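PDB 4N01: periplasmic binding protein, which probably captures a metal-containing ligand such as an iron complex in the periplasm and delivers it to an ABC importer, as its family relatives do. Local coordinates for residues A[78-83]-A[173-178]; A[209-214]-A[231-236]; A[240-245]-A[256-261]. One frame throughout, in Å; residues are numbered along the deposited sequence.

The three contacts sample both lobes of a fold consistent with a class III solute-binding protein, in which one long helix, here 182-203, links the lobes. Interaction 1 lies in the first lobe, on the opposite side of the chain's centre from the others: its centre is about 28 Å from that of interaction 2 and about 38 Å from that of interaction 3. Helix 182-203 bridges this gap, with A185 against L80 of interaction 1 and Q200 NE2 hydrogen-bonded to L235 O of interaction 2. Interactions 2 and 3 adjoin, their centres about 12 Å apart, joined by a probable V211 O to V241 N hydrogen bond of 2.9 Å. A bound sodium ion lies about 9 Å from the I213 side chain.

Interaction 1 (A[78-83]-A[173-178]); sequences LQLGLD and IKLGEI
L80 and G176 bring their CA atoms to 7.0 Å where the chain leaving helix 71-79 passes the final turns of helix 165-178, a helix-end packing within the first lobe of a fold consistent with the class III binding proteins. The departure itself is a Schellman motif: G81 takes a positive phi of 75° and turns its N back to L78 O at 2.9 Å, which ends the helix directly after L80. No hydrogen bond joins the segments; the contact is apolar and buried, with 129 Å² removed from solvent over both sides. One methyl carries it. L80 holds CG anti to its carbonyl carbon (chi1 -65°), which extends the isobutyl group toward the facing helix. L175 takes a different rotamer, CG anti to the backbone N (chi1 -180°), and the two side chains meet at a slant rather than end to end. At G176 the methyl meets the backbone directly. L80 also touches A185 of helix 182-203, so a third helix shares in its burial. The CD1 methyl of L80 thus rests at once on L175 CG, at 3.8 Å, and on G176 N, at 3.6 Å.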
loop_
_atom_site.group_PDB
_atom_site.type_symbol
_atom_site.label_atom_id
_atom_site.label_comp_id
_atom_site.label_asym_id
_atom_site.label_seq_id
_atom_site.Cartn_x
_atom_site.Cartn_y
_atom_site.Cartn_z
ATOM N N LEU A 78 6.723 -12.108 -1.706
ATOM C CA LEU A 78 8.121 -12.230 -2.139
ATOM C C LEU A 78 9.091 -11.850 -1.014
ATOM O O LEU A 78 10.171 -12.441 -0.875
ATOM C CB LEU A 78 8.381 -11.379 -3.390
ATOM C CG LEU A 78 7.644 -11.829 -4.662
ATOM C CD1 LEU A 78 7.796 -10.796 -5.766
ATOM C CD2 LEU A 78 8.143 -13.198 -5.147
ATOM N N GLN A 79 8.696 -10.877 -0.201
ATOM C CA GLN A 79 9.547 -10.419 0.891
ATOM C C GLN A 79 9.770 -11.559 1.885
ATOM O O GLN A 79 10.851 -11.686 2.462
ATOM C CB GLN A 79 8.912 -9.205 1.582
ATOM C CG GLN A 79 9.743 -8.594 2.708
ATOM C CD GLN A 79 10.997 -7.911 2.201
ATOM O OE1 GLN A 79 10.928 -6.959 1.422
ATOM N NE2 GLN A 79 12.155 -8.398 2.639
ATOM N N LEU A 80 8.749 -12.400 2.057
ATOM C CA LEU A 80 8.833 -13.538 2.981
ATOM C C LEU A 80 9.506 -14.750 2.329
ATOM O O LEU A 80 9.581 -15.825 2.928
ATOM C CB LEU A 80 7.442 -13.929 3.505
ATOM C CG LEU A 80 6.753 -12.875 4.381
ATOM C CD1 LEU A 80 5.441 -13.402 4.943
ATOM C CD2 LEU A 80 7.674 -12.467 5.503
ATOM N N GLY A 81 9.993 -14.575 1.105
ATOM C CA GLY A 81 10.714 -15.624 0.405
ATOM C C GLY A 81 9.836 -16.735 -0.140
ATOM O O GLY A 81 10.263 -17.885 -0.236
ATOM N N LEU A 82 8.610 -16.390 -0.527
ATOM C CA LEU A 82 7.606 -17.400 -0.846
ATOM C C LEU A 82 7.430 -17.746 -2.327
ATOM O O LEU A 82 6.436 -18.364 -2.688
ATOM C CB LEU A 82 6.253 -16.995 -0.250
ATOM C CG LEU A 82 6.259 -16.933 1.278
ATOM C CD1 LEU A 82 4.912 -16.438 1.778
ATOM C CD2 LEU A 82 6.603 -18.303 1.884
ATOM N N ASP A 83 8.377 -17.379 -3.187
ATOM C CA ASP A 83 8.174 -17.608 -4.620
ATOM C C ASP A 83 7.952 -19.083 -4.980
ATOM O O ASP A 83 7.208 -19.385 -5.911
ATOM C CB ASP A 83 9.298 -16.991 -5.476
ATOM C CG ASP A 83 10.629 -17.702 -5.308
ATOM O OD1 ASP A 83 11.483 -17.191 -4.560
ATOM O OD2 ASP A 83 10.836 -18.767 -5.930
ATOM N N ILE A 173 3.088 -10.903 9.781
ATOM C CA ILE A 173 3.245 -12.023 10.704
ATOM C C ILE A 173 2.240 -13.132 10.398
ATOM O O ILE A 173 2.596 -14.317 10.348
ATOM C CB ILE A 173 3.083 -11.580 12.168
ATOM C CG1 ILE A 173 4.137 -10.523 12.516
ATOM C CG2 ILE A 173 3.212 -12.770 13.106
ATOM C CD1 ILE A 173 5.554 -11.066 12.544
ATOM N N LYS A 174 0.986 -12.738 10.182
ATOM C CA LYS A 174 -0.081 -13.687 9.855
ATOM C C LYS A 174 0.208 -14.422 8.548
ATOM O O LYS A 174 0.029 -15.642 8.448
ATOM C CB LYS A 174 -1.420 -12.947 9.735
ATOM C CG LYS A 174 -2.630 -13.866 9.617
ATOM C CD LYS A 174 -2.869 -14.658 10.908
ATOM C CE LYS A 174 -4.207 -15.373 10.844
ATOM N NZ LYS A 174 -4.494 -16.111 12.098
ATOM N N LEU A 175 0.636 -13.673 7.539
ATOM C CA LEU A 175 1.000 -14.279 6.254
ATOM C C LEU A 175 2.120 -15.283 6.473
ATOM O O LEU A 175 2.080 -16.408 5.949
ATOM C CB LEU A 175 1.430 -13.201 5.250
ATOM C CG LEU A 175 1.843 -13.644 3.841
ATOM C CD1 LEU A 175 0.742 -14.430 3.147
ATOM C CD2 LEU A 175 2.208 -12.420 3.013
ATOM N N GLY A 176 3.107 -14.878 7.272
ATOM C CA GLY A 176 4.186 -15.765 7.671
ATOM C C GLY A 176 3.674 -17.032 8.335
ATOM O O GLY A 176 4.116 -18.129 7.995
ATOM N N GLU A 177 2.744 -16.895 9.281
ATOM C CA GLU A 177 2.189 -18.067 9.955
ATOM C C GLU A 177 1.482 -18.997 8.962
ATOM O O GLU A 177 1.647 -20.216 9.021
ATOM C CB GLU A 177 1.236 -17.638 11.075
ATOM C CG GLU A 177 1.950 -16.949 12.237
ATOM C CD GLU A 177 1.000 -16.325 13.250
ATOM O OE1 GLU A 177 -0.137 -15.948 12.872
ATOM O OE2 GLU A 177 1.396 -16.193 14.431
ATOM N N ILE A 178 0.695 -18.425 8.055
ATOM C CA ILE A 178 -0.019 -19.229 7.056
ATOM C C ILE A 178 0.955 -20.071 6.233
ATOM O O ILE A 178 0.675 -21.233 5.892
ATOM C CB ILE A 178 -0.866 -18.331 6.101
ATOM C CG1 ILE A 178 -2.018 -17.662 6.863
ATOM C CG2 ILE A 178 -1.439 -19.155 4.948
ATOM C CD1 ILE A 178 -2.733 -16.555 6.058
#

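Interaction 2 (A[209-214]-A[231-236]); sequences KRVFIY and NILKLI
L233 and I213 meet tip to tip, methyl against methyl, with 3.8 Å between L233 CD1 and I213 CD1. The same leucine methyl also approaches V211 CG2, more loosely, at 4.3 Å. One helix residue therefore serves two strand residues, and the reason is the alternation of an extended chain: V211 and I213 send their side chains toward the helix while F212, between them, points to the other face. L233 places CG anti to its carbonyl carbon (chi1 -70°), directing the branched end at the strand. I213 turns CD1 to the leucine with chi2 at 91°, about 30° off a staggered value, a mildly eclipsed setting. The backbones stay well apart, V211 CA to L233 CA being 9.0 Å, so the side chains alone span the gap and bury 83 Å² between the segments. In the next shell, A238 touches both V211 and L233, and N240 lies against I213; both belong to strand 238-240, which runs beside 209-214 and bonds to it through the backbone. Strand 209-214, helix 228-234 and the parallel neighbour 238-240 together form a beta-alpha-beta crossover in the second lobe's parallel sheet, with the short strands 216-217 and 221-224 lying between the first strand and the helix in sequence.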
loop_
_atom_site.group_PDB
_atom_site.type_symbol
_atom_site.label_atom_id
_atom_site.label_comp_id
_atom_site.label_asym_id
_atom_site.label_seq_id
_atom_site.Cartn_x
_atom_site.Cartn_y
_atom_site.Cartn_z
ATOM N N LYS A 209 4.925 18.943 10.539
ATOM C CA LYS A 209 4.585 19.661 9.311
ATOM C C LYS A 209 3.234 19.213 8.780
ATOM O O LYS A 209 2.848 18.057 8.956
ATOM C CB LYS A 209 5.653 19.407 8.241
ATOM C CG LYS A 209 7.029 19.887 8.632
ATOM C CD LYS A 209 7.088 21.398 8.732
ATOM C CE LYS A 209 8.509 21.846 9.065
ATOM N NZ LYS A 209 8.658 23.317 8.981
ATOM N N ARG A 210 2.518 20.121 8.125
ATOM C CA ARG A 210 1.223 19.775 7.545
ATOM C C ARG A 210 1.382 19.428 6.075
ATOM O O ARG A 210 2.080 20.133 5.340
ATOM C CB ARG A 210 0.243 20.923 7.752
ATOM C CG ARG A 210 -0.200 20.999 9.198
ATOM C CD ARG A 210 -0.659 22.372 9.583
ATOM N NE ARG A 210 -1.880 22.794 8.896
ATOM C CZ ARG A 210 -3.107 22.399 9.232
ATOM N NH1 ARG A 210 -3.287 21.539 10.231
ATOM N NH2 ARG A 210 -4.161 22.856 8.564
ATOM N N VAL A 211 0.772 18.325 5.651
ATOM C CA VAL A 211 0.970 17.836 4.281
ATOM C C VAL A 211 -0.357 17.567 3.558
ATOM O O VAL A 211 -1.385 17.334 4.180
ATOM C CB VAL A 211 1.874 16.573 4.234
ATOM C CG1 VAL A 211 3.192 16.842 4.961
ATOM C CG2 VAL A 211 1.163 15.350 4.846
ATOM N N PHE A 212 -0.325 17.616 2.238
ATOM C CA PHE A 212 -1.487 17.292 1.428
ATOM C C PHE A 212 -1.042 16.261 0.406
ATOM O O PHE A 212 -0.010 16.423 -0.247
ATOM C CB PHE A 212 -2.005 18.555 0.727
ATOM C CG PHE A 212 -3.057 18.286 -0.312
ATOM C CD1 PHE A 212 -4.336 17.874 0.061
ATOM C CD2 PHE A 212 -2.780 18.467 -1.657
ATOM C CE1 PHE A 212 -5.312 17.629 -0.906
ATOM C CE2 PHE A 212 -3.748 18.232 -2.625
ATOM C CZ PHE A 212 -5.014 17.810 -2.250
ATOM N N ILE A 213 -1.794 15.174 0.291
ATOM C CA ILE A 213 -1.465 14.150 -0.693
ATOM C C ILE A 213 -2.267 14.376 -1.979
ATOM O O ILE A 213 -3.503 14.383 -1.967
ATOM C CB ILE A 213 -1.748 12.732 -0.159
ATOM C CG1 ILE A 213 -0.862 12.446 1.057
ATOM C CG2 ILE A 213 -1.474 11.718 -1.250
ATOM C CD1 ILE A 213 -1.484 12.821 2.370
ATOM N N TYR A 214 -1.558 14.550 -3.089
ATOM C CA TYR A 214 -2.188 14.829 -4.372
ATOM C C TYR A 214 -2.014 13.595 -5.253
ATOM O O TYR A 214 -0.914 13.316 -5.746
ATOM C CB TYR A 214 -1.537 16.073 -4.997
ATOM C CG TYR A 214 -2.003 16.469 -6.393
ATOM C CD1 TYR A 214 -2.987 17.434 -6.572
ATOM C CD2 TYR A 214 -1.426 15.909 -7.526
ATOM C CE1 TYR A 214 -3.397 17.818 -7.842
ATOM C CE2 TYR A 214 -1.829 16.287 -8.796
ATOM C CZ TYR A 214 -2.814 17.239 -8.947
ATOM O OH TYR A 214 -3.202 17.607 -10.212
ATOM N N ASN A 231 -2.090 7.511 8.768
ATOM C CA ASN A 231 -1.470 6.983 9.978
ATOM C C ASN A 231 0.037 6.766 9.891
ATOM O O ASN A 231 0.745 6.996 10.865
ATOM C CB ASN A 231 -2.183 5.708 10.413
ATOM C CG ASN A 231 -3.565 5.994 10.918
ATOM O OD1 ASN A 231 -3.810 7.066 11.485
ATOM N ND2 ASN A 231 -4.490 5.063 10.705
ATOM N N ILE A 232 0.538 6.343 8.734
ATOM C CA ILE A 232 1.981 6.131 8.607
ATOM C C ILE A 232 2.727 7.471 8.515
ATOM O O ILE A 232 3.824 7.619 9.053
ATOM C CB ILE A 232 2.341 5.204 7.427
ATOM C CG1 ILE A 232 1.864 5.797 6.097
ATOM C CG2 ILE A 232 1.712 3.838 7.647
ATOM C CD1 ILE A 232 2.896 5.793 5.019
ATOM N N LEU A 233 2.122 8.458 7.860
ATOM C CA LEU A 233 2.736 9.783 7.771
ATOM C C LEU A 233 2.826 10.468 9.134
ATOM O O LEU A 233 3.775 11.210 9.403
ATOM C CB LEU A 233 1.989 10.685 6.760
ATOM C CG LEU A 233 2.173 10.254 5.299
ATOM C CD1 LEU A 233 1.301 11.119 4.383
ATOM C CD2 LEU A 233 3.647 10.344 4.900
ATOM N N LYS A 234 1.872 10.191 10.014
ATOM C CA LYS A 234 1.938 10.734 11.372
ATOM C C LYS A 234 3.187 10.249 12.120
ATOM O O LYS A 234 3.690 10.931 13.016
ATOM C CB LYS A 234 0.665 10.393 12.157
ATOM C CG LYS A 234 -0.524 11.256 11.767
ATOM C CD LYS A 234 -1.760 10.949 12.601
ATOM C CE LYS A 234 -2.833 12.013 12.359
ATOM N NZ LYS A 234 -4.172 11.626 12.894
ATOM N N LEU A 235 3.698 9.083 11.744
ATOM C CA LEU A 235 4.897 8.543 12.401
ATOM C C LEU A 235 6.151 9.413 12.214
ATOM O O LEU A 235 7.099 9.310 13.003
ATOM C CB LEU A 235 5.193 7.121 11.905
ATOM C CG LEU A 235 4.158 6.048 12.244
ATOM C CD1 LEU A 235 4.566 4.755 11.537
ATOM C CD2 LEU A 235 4.040 5.824 13.750
ATOM N N ILE A 236 6.174 10.241 11.172
ATOM C CA ILE A 236 7.332 11.098 10.915
ATOM C C ILE A 236 6.969 12.571 10.998
ATOM O O ILE A 236 7.591 13.408 10.344
ATOM C CB ILE A 236 7.997 10.822 9.544
ATOM C CG1 ILE A 236 6.974 10.955 8.407
ATOM C CG2 ILE A 236 8.661 9.442 9.535
ATOM C CD1 ILE A 236 7.632 10.988 6.994
#

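Interaction 3 (A[240-245]-A[256-261]); sequences NVMSGL and WETVIA
M242, a selenomethionine, reaches T258 by folding its side chain twice: chi2 is -53° and chi3 -84°, so the chain curls instead of extending, and SE and CE come up together to the helix although the CB does not aim directly at it. T258 contributes its methyl, turned anti to its own backbone N. T258 CG2 touches the last two atoms of the bent chain, M242 SE and M242 CE, each at 3.8 Å. L245 approaches the same methyl end to end, L245 CD1 lying 3.7 Å from T258 CG2. The threonine methyl is thus met by two side chains of one loop. A looser apolar approach, 4.3 Å from M242 SE to V259 CG2, extends the contact along the helix.

The loop belongs to the second lobe's alpha/beta fold: it leaves strand 238-240, an outermost strand of the parallel sheet, and packs on the first turns of helix 256-262. Its opening is a type I beta turn from N240 to S243, closed by S243 N to N240 O at 3.1 Å. Within it sits an Asx turn, in which M242 N donates to N240 OD1 at 2.9 Å, nearly straight (163°) but approaching from above the carbonyl plane. The nitrogen of the same amide is held too, N240 ND2 bonding to A224 O and T230 OG1, which fixes the flip of the group. Further on, E226 accepts a hydrogen bond from G244 N through OE2. On the sheet side F212 touches both M242 and V259, whereas L245 is exposed, with a bound formic acid molecule, probably from the crystallisation liquor, about 4 Å from its side chain.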
loop_
_atom_site.group_PDB
_atom_site.type_symbol
_atom_site.label_atom_id
_atom_site.label_comp_id
_atom_site.label_asym_id
_atom_site.label_seq_id
_atom_site.Cartn_x
_atom_site.Cartn_y
_atom_site.Cartn_z
ATOM N N ASN A 240 -1.570 14.839 7.742
ATOM C CA ASN A 240 -2.442 14.989 6.573
ATOM C C ASN A 240 -3.548 16.012 6.822
ATOM O O ASN A 240 -4.371 15.825 7.727
ATOM C CB ASN A 240 -3.048 13.614 6.223
ATOM C CG ASN A 240 -3.951 13.652 4.999
ATOM O OD1 ASN A 240 -4.131 14.699 4.378
ATOM N ND2 ASN A 240 -4.495 12.487 4.624
ATOM N N VAL A 241 -3.564 17.100 6.045
ATOM C CA VAL A 241 -4.538 18.170 6.305
ATOM C C VAL A 241 -5.968 17.779 5.973
ATOM O O VAL A 241 -6.917 18.479 6.364
ATOM C CB VAL A 241 -4.202 19.492 5.559
ATOM C CG1 VAL A 241 -2.876 20.074 6.065
ATOM C CG2 VAL A 241 -4.154 19.255 4.061
HETATM N N MSE A 242 -6.137 16.675 5.249
HETATM C CA MSE A 242 -7.487 16.213 4.922
HETATM C C MSE A 242 -8.035 15.249 5.984
HETATM O O MSE A 242 -9.200 14.866 5.935
HETATM C CB MSE A 242 -7.546 15.572 3.521
HETATM C CG MSE A 242 -7.080 16.505 2.401
HETATM SE SE MSE A 242 -8.008 18.249 2.403
HETATM C CE MSE A 242 -9.581 17.693 1.407
ATOM N N SER A 243 -7.191 14.863 6.942
ATOM C CA SER A 243 -7.632 14.005 8.045
ATOM C C SER A 243 -8.261 14.840 9.161
ATOM O O SER A 243 -7.968 16.030 9.292
ATOM C CB SER A 243 -6.459 13.179 8.583
ATOM O OG SER A 243 -6.845 12.407 9.716
ATOM N N GLY A 244 -9.137 14.225 9.953
ATOM C CA GLY A 244 -9.822 14.935 11.026
ATOM C C GLY A 244 -10.933 15.845 10.521
ATOM O O GLY A 244 -11.401 16.726 11.250
ATOM N N LEU A 245 -11.359 15.646 9.273
ATOM C CA LEU A 245 -12.453 16.455 8.706
ATOM C C LEU A 245 -13.785 15.701 8.628
ATOM O O LEU A 245 -14.745 16.182 8.026
ATOM C CB LEU A 245 -12.076 16.978 7.319
ATOM C CG LEU A 245 -10.795 17.815 7.246
ATOM C CD1 LEU A 245 -10.597 18.334 5.839
ATOM C CD2 LEU A 245 -10.838 18.975 8.243
ATOM N N TRP A 256 -10.474 22.141 -3.550
ATOM C CA TRP A 256 -9.313 23.012 -3.423
ATOM C C TRP A 256 -9.524 24.049 -2.312
ATOM O O TRP A 256 -8.569 24.453 -1.670
ATOM C CB TRP A 256 -9.007 23.730 -4.745
ATOM C CG TRP A 256 -8.329 22.874 -5.807
ATOM C CD1 TRP A 256 -8.779 22.639 -7.077
ATOM C CD2 TRP A 256 -7.085 22.160 -5.688
ATOM N NE1 TRP A 256 -7.893 21.821 -7.752
ATOM C CE2 TRP A 256 -6.852 21.510 -6.917
ATOM C CE3 TRP A 256 -6.156 21.995 -4.650
ATOM C CZ2 TRP A 256 -5.723 20.726 -7.148
ATOM C CZ3 TRP A 256 -5.038 21.212 -4.880
ATOM C CH2 TRP A 256 -4.831 20.588 -6.115
ATOM N N GLU A 257 -10.767 24.481 -2.105
ATOM C CA GLU A 257 -11.083 25.430 -1.024
ATOM C C GLU A 257 -10.580 24.909 0.311
ATOM O O GLU A 257 -10.016 25.659 1.110
ATOM C CB GLU A 257 -12.589 25.708 -0.937
ATOM C CG GLU A 257 -13.096 26.639 -2.021
ATOM C CD GLU A 257 -13.114 25.984 -3.395
ATOM O OE1 GLU A 257 -13.215 24.736 -3.463
ATOM O OE2 GLU A 257 -13.018 26.716 -4.409
ATOM N N THR A 258 -10.757 23.611 0.529
ATOM C CA THR A 258 -10.374 22.998 1.785
ATOM C C THR A 258 -8.852 22.961 1.907
ATOM O O THR A 258 -8.293 23.256 2.967
ATOM C CB THR A 258 -10.946 21.574 1.890
ATOM O OG1 THR A 258 -12.377 21.643 1.811
ATOM C CG2 THR A 258 -10.549 20.946 3.217
ATOM N N VAL A 259 -8.182 22.611 0.814
ATOM C CA VAL A 259 -6.724 22.571 0.806
ATOM C C VAL A 259 -6.153 23.963 1.058
ATOM O O VAL A 259 -5.207 24.135 1.832
ATOM C CB VAL A 259 -6.212 22.058 -0.539
ATOM C CG1 VAL A 259 -4.685 21.930 -0.516
ATOM C CG2 VAL A 259 -6.881 20.720 -0.867
ATOM N N ILE A 260 -6.723 24.959 0.389
ATOM C CA ILE A 260 -6.286 26.334 0.574
ATOM C C ILE A 260 -6.452 26.780 2.033
ATOM O O ILE A 260 -5.554 27.417 2.596
ATOM C CB ILE A 260 -7.071 27.293 -0.349
ATOM C CG1 ILE A 260 -6.718 27.013 -1.819
ATOM C CG2 ILE A 260 -6.745 28.729 -0.024
ATOM C CD1 ILE A 260 -7.714 27.658 -2.794
ATOM N N ALA A 261 -7.593 26.449 2.637
ATOM C CA ALA A 261 -7.859 26.800 4.036
ATOM C C ALA A 261 -6.832 26.144 4.965
ATOM O O ALA A 261 -6.376 26.745 5.937
ATOM C CB ALA A 261 -9.257 26.357 4.426
#